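Local coordinates for periplasmic molybdate-binding protein (Azotobacter vinelandii, PDB 1ATG) that binds molybdate and tungstate between its two domains in the periplasm and probably passes the oxyanion to an ABC transporter for uptake, at residues L11-Q16 / A225-P230; G19-A22 / G26-V29; P38-I43 / D64-A69; M210-M213 / K217-A220. All coordinates share one frame; numbering follows the deposited sequence. Where two conformers were deposited one is given.

Contact 1 (L11-Q16 / A225-P230). With EDO (1,2-ethanediol), chain E.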
loop_
_atom_site.group_PDB
_atom_site.type_symbol
_atom_site.label_atom_id
_atom_site.label_comp_id
_atom_site.label_asym_id
_atom_site.label_seq_id
_atom_site.Cartn_x
_atom_site.Cartn_y
_atom_site.Cartn_z
ATOM N N LEU A 11 -1.425 0.280 -6.486
ATOM C CA LEU A 11 -2.064 0.512 -7.775
ATOM C C LEU A 11 -1.098 0.798 -8.908
ATOM O O LEU A 11 -1.151 0.144 -9.963
ATOM C CB LEU A 11 -3.066 1.668 -7.658
ATOM C CG LEU A 11 -3.792 2.059 -8.953
ATOM C CD1 LEU A 11 -4.577 0.897 -9.547
ATOM C CD2 LEU A 11 -4.736 3.224 -8.662
ATOM N N GLY A 12 -0.218 1.775 -8.754
ATOM C CA GLY A 12 0.708 2.147 -9.814
ATOM C C GLY A 12 1.631 0.989 -10.169
ATOM O O GLY A 12 1.940 0.745 -11.345
ATOM N N THR A 13 2.083 0.242 -9.170
ATOM C CA THR A 13 2.945 -0.919 -9.408
ATOM C C THR A 13 2.185 -2.025 -10.115
ATOM O O THR A 13 2.700 -2.640 -11.064
ATOM C CB THR A 13 3.564 -1.399 -8.093
ATOM O OG1 THR A 13 4.192 -0.306 -7.412
ATOM C CG2 THR A 13 4.605 -2.480 -8.370
ATOM N N LEU A 14 0.936 -2.257 -9.714
ATOM C CA LEU A 14 0.128 -3.272 -10.386
ATOM C C LEU A 14 -0.142 -2.865 -11.831
ATOM O O LEU A 14 -0.194 -3.752 -12.698
ATOM C CB LEU A 14 -1.181 -3.491 -9.629
ATOM C CG LEU A 14 -2.096 -4.550 -10.256
ATOM C CD1 LEU A 14 -1.421 -5.915 -10.374
ATOM C CD2 LEU A 14 -3.376 -4.677 -9.437
ATOM N N GLU A 15 -0.285 -1.572 -12.128
ATOM C CA GLU A 15 -0.453 -1.144 -13.520
ATOM C C GLU A 15 0.790 -1.510 -14.312
ATOM O O GLU A 15 0.699 -2.001 -15.449
ATOM C CB GLU A 15 -0.737 0.358 -13.584
ATOM C CG GLU A 15 -2.142 0.697 -13.086
ATOM C CD GLU A 15 -2.388 2.166 -12.821
ATOM O OE1 GLU A 15 -1.412 2.924 -12.657
ATOM O OE2 GLU A 15 -3.576 2.569 -12.747
ATOM N N GLN A 16 1.974 -1.286 -13.755
ATOM C CA GLN A 16 3.213 -1.680 -14.417
ATOM C C GLN A 16 3.259 -3.193 -14.602
ATOM O O GLN A 16 3.619 -3.689 -15.690
ATOM C CB GLN A 16 4.451 -1.231 -13.646
ATOM C CG GLN A 16 4.609 0.276 -13.570
ATOM C CD GLN A 16 5.738 0.674 -12.650
ATOM O OE1 GLN A 16 5.903 0.130 -11.556
ATOM N NE2 GLN A 16 6.550 1.642 -13.060
ATOM N N ALA A 225 9.915 -0.365 -7.545
ATOM C CA ALA A 225 8.943 0.492 -6.879
ATOM C C ALA A 225 9.251 0.645 -5.399
ATOM O O ALA A 225 8.461 1.287 -4.677
ATOM C CB ALA A 225 7.545 -0.045 -7.089
ATOM N N GLY A 226 10.338 0.096 -4.917
ATOM C CA GLY A 226 10.812 0.291 -3.565
ATOM C C GLY A 226 10.374 -0.743 -2.552
ATOM O O GLY A 226 10.737 -0.641 -1.376
ATOM N N TYR A 227 9.619 -1.751 -2.977
ATOM C CA TYR A 227 9.206 -2.809 -2.070
ATOM C C TYR A 227 10.362 -3.786 -1.861
ATOM O O TYR A 227 11.246 -3.914 -2.734
ATOM C CB TYR A 227 8.037 -3.617 -2.654
ATOM C CG TYR A 227 6.769 -2.814 -2.859
ATOM C CD1 TYR A 227 5.873 -2.618 -1.825
ATOM C CD2 TYR A 227 6.477 -2.258 -4.092
ATOM C CE1 TYR A 227 4.697 -1.897 -1.986
ATOM C CE2 TYR A 227 5.316 -1.523 -4.280
ATOM C CZ TYR A 227 4.441 -1.343 -3.221
ATOM O OH TYR A 227 3.311 -0.584 -3.462
ATOM N N VAL A 228 10.323 -4.526 -0.767
ATOM C CA VAL A 228 11.249 -5.644 -0.599
ATOM C C VAL A 228 10.455 -6.936 -0.727
ATOM O O VAL A 228 9.217 -6.937 -0.764
ATOM C CB VAL A 228 12.005 -5.614 0.723
ATOM C CG1 VAL A 228 12.896 -4.401 0.822
ATOM C CG2 VAL A 228 11.057 -5.639 1.880
ATOM N N LEU A 229 11.172 -8.054 -0.812
ATOM C CA LEU A 229 10.570 -9.374 -0.915
ATOM C C LEU A 229 11.056 -10.202 0.276
ATOM O O LEU A 229 12.106 -9.912 0.841
ATOM C CB LEU A 229 10.997 -10.097 -2.193
ATOM C CG LEU A 229 10.265 -9.766 -3.495
ATOM C CD1 LEU A 229 8.810 -10.217 -3.412
ATOM C CD2 LEU A 229 10.333 -8.300 -3.891
ATOM N N PRO A 230 10.312 -11.216 0.667
ATOM C CA PRO A 230 10.770 -12.061 1.772
ATOM C C PRO A 230 12.137 -12.640 1.477
ATOM O O PRO A 230 12.461 -12.990 0.327
ATOM C CB PRO A 230 9.724 -13.160 1.870
ATOM C CG PRO A 230 8.503 -12.565 1.256
ATOM C CD PRO A 230 9.025 -11.676 0.131
HETATM C C1 EDO E . 9.606 2.511 -10.768
HETATM O O1 EDO E . 8.767 2.829 -12.015
HETATM C C2 EDO E . 9.917 3.727 -9.876
HETATM O O2 EDO E . 8.672 4.680 -9.900
#
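Helix 11-25, the first helix of this periplasmic-binding-protein fold, starts just past the pocket residues A7, T8 and N9, and its T13 meets A225 and Y227 where the chain leaves helix 216-224 through a Schellman motif. G226 makes that exit with positive phi (94°), where a CB would be jammed against the carbonyl O of A225. The contact is small, buried and made mainly by the OG1 branch of T13. With CG2 anti to the backbone N, OG1 stands beside that N (chi1 -52°) and is the atom nearest the loop: T13 OG1 lies 3.4 Å from A225 CB and 3.5 Å from Y227 CE2, in the plane of the ring at its edge. T13 CG2 follows at 4.0 Å from A225 CB. The phenol oxygen turns to the anion site instead, where Y227 OH is hydrogen-bonded to N9 OD1, a second-shell hold on a residue of the pocket. F10 packs edge-to-face with the same ring, and A166 touches T13, A225 and Y227 alike. Farther along the helix, the extended Q16 binds an ethanediol, probably from the crystallisation liquor, through a hydrogen bond of 2.7 Å from Q16 NE2 to its O1.

Contact 2 (G19-A22 / G26-V29)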
loop_
_atom_site.group_PDB
_atom_site.type_symbol
_atom_site.label_atom_id
_atom_site.label_comp_id
_atom_site.label_asym_id
_atom_site.label_seq_id
_atom_site.Cartn_x
_atom_site.Cartn_y
_atom_site.Cartn_z
ATOM N N GLY A 19 0.794 -4.438 -17.305
ATOM C CA GLY A 19 1.315 -4.081 -18.613
ATOM C C GLY A 19 2.355 -5.103 -19.065
ATOM O O GLY A 19 2.336 -5.568 -20.219
ATOM N N GLN A 20 3.277 -5.470 -18.178
ATOM C CA GLN A 20 4.290 -6.459 -18.531
ATOM C C GLN A 20 3.672 -7.832 -18.725
ATOM O O GLN A 20 4.062 -8.552 -19.676
ATOM C CB GLN A 20 5.381 -6.475 -17.467
ATOM C CG GLN A 20 6.488 -7.490 -17.708
ATOM C CD GLN A 20 7.225 -7.293 -19.012
ATOM O OE1 GLN A 20 7.844 -8.238 -19.536
ATOM N NE2 GLN A 20 7.181 -6.111 -19.606
ATOM N N PHE A 21 2.726 -8.248 -17.910
ATOM C CA PHE A 21 2.095 -9.555 -18.029
ATOM C C PHE A 21 1.356 -9.648 -19.353
ATOM O O PHE A 21 1.353 -10.697 -20.018
ATOM C CB PHE A 21 1.162 -9.786 -16.843
ATOM C CG PHE A 21 0.487 -11.124 -16.786
ATOM C CD1 PHE A 21 1.214 -12.282 -16.548
ATOM C CD2 PHE A 21 -0.885 -11.227 -16.956
ATOM C CE1 PHE A 21 0.583 -13.508 -16.478
ATOM C CE2 PHE A 21 -1.515 -12.454 -16.889
ATOM C CZ PHE A 21 -0.783 -13.603 -16.654
ATOM N N ALA A 22 0.717 -8.551 -19.761
ATOM C CA ALA A 22 0.018 -8.490 -21.046
ATOM C C ALA A 22 0.995 -8.573 -22.201
ATOM O O ALA A 22 0.746 -9.332 -23.165
ATOM C CB ALA A 22 -0.783 -7.194 -21.096
ATOM N N GLY A 26 -0.192 -11.887 -23.527
ATOM C CA GLY A 26 -1.362 -11.489 -24.298
ATOM C C GLY A 26 -2.601 -11.344 -23.428
ATOM O O GLY A 26 -3.661 -10.949 -23.928
ATOM N N HIS A 27 -2.503 -11.663 -22.142
ATOM C CA HIS A 27 -3.629 -11.568 -21.232
ATOM C C HIS A 27 -3.751 -10.152 -20.663
ATOM O O HIS A 27 -2.777 -9.579 -20.172
ATOM C CB HIS A 27 -3.507 -12.532 -20.050
ATOM C CG HIS A 27 -3.685 -13.980 -20.365
ATOM N ND1 HIS A 27 -4.899 -14.518 -20.737
ATOM C CD2 HIS A 27 -2.798 -15.006 -20.354
ATOM C CE1 HIS A 27 -4.752 -15.813 -20.950
ATOM N NE2 HIS A 27 -3.488 -16.137 -20.726
ATOM N N ALA A 28 -4.973 -9.640 -20.690
ATOM C CA ALA A 28 -5.269 -8.322 -20.141
ATOM C C ALA A 28 -5.942 -8.492 -18.782
ATOM O O ALA A 28 -6.688 -9.431 -18.520
ATOM C CB ALA A 28 -6.146 -7.526 -21.095
ATOM N N VAL A 29 -5.607 -7.595 -17.863
ATOM C CA VAL A 29 -6.169 -7.631 -16.514
ATOM C C VAL A 29 -7.021 -6.380 -16.312
ATOM O O VAL A 29 -6.660 -5.337 -16.847
ATOM C CB VAL A 29 -5.024 -7.682 -15.488
ATOM C CG1 VAL A 29 -5.467 -7.299 -14.086
ATOM C CG2 VAL A 29 -4.385 -9.067 -15.487
#
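F21 and H27 meet by a ring atom and a beta carbon: F21 CE2 lies 3.7 Å from H27 CB, and the two side chains cross obliquely. The F21 ring is sent along the helix flank by CG lying anti to the backbone N (chi1 -177°), which brings its CD2/CE2 side to the returning chain. The backbone sets H27 CB against F21; with CG anti to the carbonyl carbon (chi1 -71°), the imidazole goes on to touch N205 and Q208 of helix 203-212. Beyond it, V29 CG2 makes a looser apolar contact, 4.4 Å from F21 CD2, from a side chain that also rests on L2 and V4 of strand 2-7. This is the return turn of a beta-alpha-beta crossover, in which helix 11-25 joins parallel neighbouring strands 2-7 and 29-34. G26 is the first residue to leave helical geometry, with positive phi, and its N still donates to A22 O at 2.7 Å, a bent bond (143° at the hydrogen) that comes in tilted from the carbonyl plane. The chain folds back closely over the small A22: H27 O approaches A22 CB to 3.2 Å and accepts a CA-H...O contact from A22 CA at 3.1 Å. T25 OG1 ties the turn further, hydrogen-bonded to both F21 O and H27 N.

Contact 3 (P38-I43 / D64-A69). With EDO (1,2-ethanediol), chain F.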
loop_
_atom_site.group_PDB
_atom_site.type_symbol
_atom_site.label_atom_id
_atom_site.label_comp_id
_atom_site.label_asym_id
_atom_site.label_seq_id
_atom_site.Cartn_x
_atom_site.Cartn_y
_atom_site.Cartn_z
ATOM N N PRO A 38 -12.007 -2.052 3.311
ATOM C CA PRO A 38 -13.194 -2.028 2.468
ATOM C C PRO A 38 -13.137 -3.078 1.372
ATOM O O PRO A 38 -14.176 -3.689 1.049
ATOM C CB PRO A 38 -13.290 -0.619 1.913
ATOM C CG PRO A 38 -12.379 0.201 2.741
ATOM C CD PRO A 38 -11.396 -0.708 3.416
ATOM N N VAL A 39 -11.965 -3.312 0.767
ATOM C CA VAL A 39 -11.879 -4.352 -0.265
ATOM C C VAL A 39 -12.153 -5.718 0.347
ATOM O O VAL A 39 -12.908 -6.502 -0.263
ATOM C CB VAL A 39 -10.535 -4.307 -1.001
ATOM C CG1 VAL A 39 -10.384 -5.511 -1.930
ATOM C CG2 VAL A 39 -10.392 -3.026 -1.799
ATOM N N TYR A 40 -11.614 -6.004 1.509
ATOM C CA TYR A 40 -11.911 -7.239 2.223
ATOM C C TYR A 40 -13.431 -7.362 2.406
ATOM O O TYR A 40 -13.985 -8.432 2.148
ATOM C CB TYR A 40 -11.219 -7.212 3.589
ATOM C CG TYR A 40 -11.795 -8.220 4.560
ATOM C CD1 TYR A 40 -11.367 -9.542 4.542
ATOM C CD2 TYR A 40 -12.783 -7.866 5.473
ATOM C CE1 TYR A 40 -11.902 -10.483 5.404
ATOM C CE2 TYR A 40 -13.321 -8.797 6.339
ATOM C CZ TYR A 40 -12.876 -10.100 6.302
ATOM O OH TYR A 40 -13.425 -11.023 7.170
ATOM N N ALA A 41 -14.063 -6.283 2.882
ATOM C CA ALA A 41 -15.511 -6.343 3.117
ATOM C C ALA A 41 -16.280 -6.570 1.836
ATOM O O ALA A 41 -17.309 -7.288 1.860
ATOM C CB ALA A 41 -15.984 -5.090 3.830
ATOM N N GLN A 42 -15.860 -5.998 0.727
ATOM C CA GLN A 42 -16.500 -6.212 -0.554
ATOM C C GLN A 42 -16.361 -7.672 -0.954
ATOM O O GLN A 42 -17.332 -8.256 -1.466
ATOM C CB GLN A 42 -15.885 -5.329 -1.638
ATOM C CG GLN A 42 -16.252 -3.855 -1.551
ATOM C CD GLN A 42 -15.465 -3.020 -2.541
ATOM O OE1 GLN A 42 -16.016 -2.458 -3.484
ATOM N NE2 GLN A 42 -14.156 -2.938 -2.323
ATOM N N ILE A 43 -15.191 -8.275 -0.747
ATOM C CA ILE A 43 -15.006 -9.690 -1.092
ATOM C C ILE A 43 -15.911 -10.567 -0.245
ATOM O O ILE A 43 -16.510 -11.507 -0.808
ATOM C CB ILE A 43 -13.524 -10.091 -1.010
ATOM C CG1 ILE A 43 -12.761 -9.352 -2.116
ATOM C CG2 ILE A 43 -13.352 -11.600 -1.132
ATOM C CD1 ILE A 43 -11.247 -9.378 -1.962
ATOM N N ASP A 64 -8.890 -16.440 4.086
ATOM C CA ASP A 64 -8.507 -17.851 4.031
ATOM C C ASP A 64 -9.248 -18.631 5.108
ATOM O O ASP A 64 -9.859 -19.675 4.838
ATOM C CB ASP A 64 -6.999 -17.982 4.205
ATOM C CG ASP A 64 -6.357 -19.111 3.431
ATOM O OD1 ASP A 64 -7.074 -20.006 2.929
ATOM O OD2 ASP A 64 -5.109 -19.107 3.311
ATOM N N ASN A 65 -9.239 -18.136 6.341
ATOM C CA ASN A 65 -9.905 -18.764 7.468
ATOM C C ASN A 65 -11.414 -18.878 7.293
ATOM O O ASN A 65 -12.017 -19.870 7.715
ATOM C CB ASN A 65 -9.639 -17.977 8.758
ATOM C CG ASN A 65 -8.194 -17.992 9.196
ATOM O OD1 ASN A 65 -7.396 -18.809 8.740
ATOM N ND2 ASN A 65 -7.853 -17.063 10.087
ATOM N N GLN A 66 -12.043 -17.879 6.690
ATOM C CA GLN A 66 -13.477 -17.838 6.482
ATOM C C GLN A 66 -13.956 -18.557 5.229
ATOM O O GLN A 66 -15.158 -18.569 4.948
ATOM C CB GLN A 66 -13.941 -16.373 6.436
ATOM C CG GLN A 66 -13.739 -15.666 7.765
ATOM C CD GLN A 66 -13.484 -14.179 7.642
ATOM O OE1 GLN A 66 -13.630 -13.594 6.572
ATOM N NE2 GLN A 66 -13.094 -13.583 8.764
ATOM N N GLY A 67 -13.053 -19.121 4.448
ATOM C CA GLY A 67 -13.381 -19.874 3.259
ATOM C C GLY A 67 -13.576 -19.073 1.993
ATOM O O GLY A 67 -14.063 -19.617 1.001
ATOM N N PHE A 68 -13.183 -17.795 1.989
ATOM C CA PHE A 68 -13.350 -16.980 0.796
ATOM C C PHE A 68 -12.135 -17.038 -0.125
ATOM O O PHE A 68 -12.251 -16.665 -1.289
ATOM C CB PHE A 68 -13.598 -15.512 1.176
ATOM C CG PHE A 68 -14.963 -15.285 1.756
ATOM C CD1 PHE A 68 -16.051 -15.166 0.914
ATOM C CD2 PHE A 68 -15.153 -15.193 3.125
ATOM C CE1 PHE A 68 -17.323 -14.964 1.425
ATOM C CE2 PHE A 68 -16.419 -14.985 3.641
ATOM C CZ PHE A 68 -17.496 -14.883 2.790
ATOM N N ALA A 69 -10.997 -17.445 0.413
ATOM C CA ALA A 69 -9.772 -17.521 -0.379
ATOM C C ALA A 69 -9.506 -18.947 -0.845
ATOM O O ALA A 69 -9.821 -19.898 -0.126
ATOM C CB ALA A 69 -8.583 -17.014 0.433
HETATM C C1 EDO F . -12.694 -1.478 -4.844
HETATM O O1 EDO F . -13.319 -2.872 -4.942
HETATM C C2 EDO F . -13.355 -0.387 -5.702
HETATM O O2 EDO F . -14.862 -0.272 -5.292
#
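I43 and F68 bring the two backbones nearest, their CA atoms 7.7 Å apart, where helix 36-44 passes the end of helix 58-65. The second helix stops in a Schellman motif: G67 has positive phi, and its N bonds back to D64 O at 3.3 Å. Both helices belong to the same domain of the binding-protein fold, and helix 36-44 opens with the pocket residue S36. Between the two segments the side chains touch chiefly through Y40 and Q66, which cross at about a right angle. CG of Y40 lies anti to the backbone N (chi1 162°), which carries the phenol across to the helix end. There Y40 OH donates to Q66 OE1 at 2.6 Å, in the carbonyl plane and on a lone pair, with a C=O...O angle of 105°. OE1 lies at the edge of the ring, and the ring and amide planes stand 62° apart. K62 makes a cation-pi contact with the same ring, while S59 packs against it. A phenylalanine in place of Y40 would keep much of this packing but would probably leave Q66 OE1 without its donor and the amide at the surface set free to turn. L63 packs on Y40, I43 and F68 alike, joining the helices by apolar contact. At the end of helix segment 38-43, F68 CD1 lies 4.1 Å from the backbone carbonyl oxygen, I43 O.

Contact 4 (M210-M213 / K217-A220)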
loop_
_atom_site.group_PDB
_atom_site.type_symbol
_atom_site.label_atom_id
_atom_site.label_comp_id
_atom_site.label_asym_id
_atom_site.label_seq_id
_atom_site.Cartn_x
_atom_site.Cartn_y
_atom_site.Cartn_z
ATOM N N MET A 210 -0.624 -15.435 -10.371
ATOM C CA MET A 210 -0.038 -15.530 -9.040
ATOM C C MET A 210 1.359 -16.143 -9.107
ATOM O O MET A 210 2.262 -15.720 -8.381
ATOM C CB MET A 210 -0.953 -16.287 -8.087
ATOM C CG MET A 210 -2.235 -15.530 -7.760
ATOM S SD MET A 210 -2.026 -14.134 -6.640
ATOM C CE MET A 210 -2.284 -14.983 -5.076
ATOM N N SER A 211 1.553 -17.125 -9.992
ATOM C CA SER A 211 2.867 -17.721 -10.197
ATOM C C SER A 211 3.815 -16.708 -10.836
ATOM O O SER A 211 4.951 -16.528 -10.405
ATOM C CB SER A 211 2.795 -18.972 -11.078
ATOM O OG SER A 211 4.101 -19.406 -11.448
ATOM N N TRP A 212 3.327 -15.983 -11.829
ATOM C CA TRP A 212 4.097 -14.965 -12.522
ATOM C C TRP A 212 4.553 -13.857 -11.572
ATOM O O TRP A 212 5.669 -13.348 -11.646
ATOM C CB TRP A 212 3.268 -14.366 -13.666
ATOM C CG TRP A 212 4.027 -13.331 -14.442
ATOM C CD1 TRP A 212 4.898 -13.530 -15.474
ATOM C CD2 TRP A 212 3.958 -11.915 -14.241
ATOM N NE1 TRP A 212 5.398 -12.327 -15.901
ATOM C CE2 TRP A 212 4.825 -11.313 -15.165
ATOM C CE3 TRP A 212 3.250 -11.090 -13.348
ATOM C CZ2 TRP A 212 5.010 -9.942 -15.238
ATOM C CZ3 TRP A 212 3.429 -9.722 -13.438
ATOM C CH2 TRP A 212 4.300 -9.154 -14.366
ATOM N N MET A 213 3.681 -13.502 -10.610
ATOM C CA MET A 213 4.008 -12.496 -9.612
ATOM C C MET A 213 5.215 -12.825 -8.759
ATOM O O MET A 213 5.803 -11.916 -8.159
ATOM C CB MET A 213 2.806 -12.300 -8.681
ATOM C CG MET A 213 1.708 -11.453 -9.308
ATOM S SD MET A 213 2.155 -9.722 -9.536
ATOM C CE MET A 213 2.597 -9.257 -7.858
ATOM N N LYS A 217 10.772 -11.184 -13.550
ATOM C CA LYS A 217 10.394 -9.878 -14.092
ATOM C C LYS A 217 9.439 -9.140 -13.163
ATOM O O LYS A 217 9.619 -7.945 -12.947
ATOM C CB LYS A 217 9.846 -10.029 -15.506
ATOM C CG LYS A 217 10.927 -10.206 -16.571
ATOM C CD LYS A 217 11.677 -8.905 -16.810
ATOM C CE LYS A 217 12.332 -8.861 -18.179
ATOM N NZ LYS A 217 13.392 -7.815 -18.260
ATOM N N ALA A 218 8.476 -9.876 -12.611
ATOM C CA ALA A 218 7.562 -9.232 -11.650
ATOM C C ALA A 218 8.322 -8.747 -10.423
ATOM O O ALA A 218 8.115 -7.628 -9.941
ATOM C CB ALA A 218 6.481 -10.212 -11.235
ATOM N N VAL A 219 9.212 -9.587 -9.884
ATOM C CA VAL A 219 9.982 -9.184 -8.701
ATOM C C VAL A 219 10.815 -7.954 -8.993
ATOM O O VAL A 219 10.947 -7.064 -8.137
ATOM C CB VAL A 219 10.821 -10.364 -8.179
ATOM C CG1 VAL A 219 11.886 -9.931 -7.180
ATOM C CG2 VAL A 219 9.936 -11.417 -7.521
ATOM N N ALA A 220 11.409 -7.859 -10.195
ATOM C CA ALA A 220 12.211 -6.690 -10.524
ATOM C C ALA A 220 11.358 -5.428 -10.568
ATOM O O ALA A 220 11.793 -4.372 -10.082
ATOM C CB ALA A 220 12.963 -6.904 -11.831
HETATM O O HOH W 1 7.724 -12.531 -13.382
#
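The W212 indole is packed on both faces: A218 CB sits on one, and F21 of helix 11-25 meets the other with its ring plane turned about 55°. A218 CB makes a CH-pi contact 3.9 Å from the centroid of the six-membered ring and only 14° off its normal. A water shares that face nearer the rim, 3.4 Å above the plane, and at the edge NE1 is hydrogen-bonded to Q24 OE1. With CG anti to the backbone N (chi1 -179°), the indole lies beside its own carbonyl group, and the A218 methyl lies over the ring next to that carbonyl, 3.3 Å from W212 O. M213 O also borders this methyl, 3.6 Å from A218 CB, and V219 CG2 stands looser against M213 O at 4.2 Å. The arrangement is a short turn between two successive helices, 203-212 and 216-224. No direct hydrogen bond joins the two segments. Instead the water donates to W212 O at 2.8 Å and accepts from A218 N at 2.9 Å. A218 lies early in its helix, where amides lack the usual partner four residues back, so one water serves a carbonyl near the end of one helix and a first-turn amide of the next.

Contact 1 is buried beside the anion pocket, contacts 3 and 4 are partly buried, and contact 2 lies at the surface. Contacts 1 and 2 use the first turns and the later half of helix 11-25. Contact 1 also uses the loop that follows helix 216-224, on which contact 4 has its second segment, and the two touch through L229 and V219. Contacts 2 and 4 meet directly: F21 CD1 packs 3.6 Å from W212 CD2, linking the first helix to the C-terminal pair. Contact 3 stands apart. Chemistry changes with place: van der Waals touch in contact 1, a helix-end backbone bond in contact 2, a side-chain bond in contact 3, a CH-pi contact and a water bridge in contact 4.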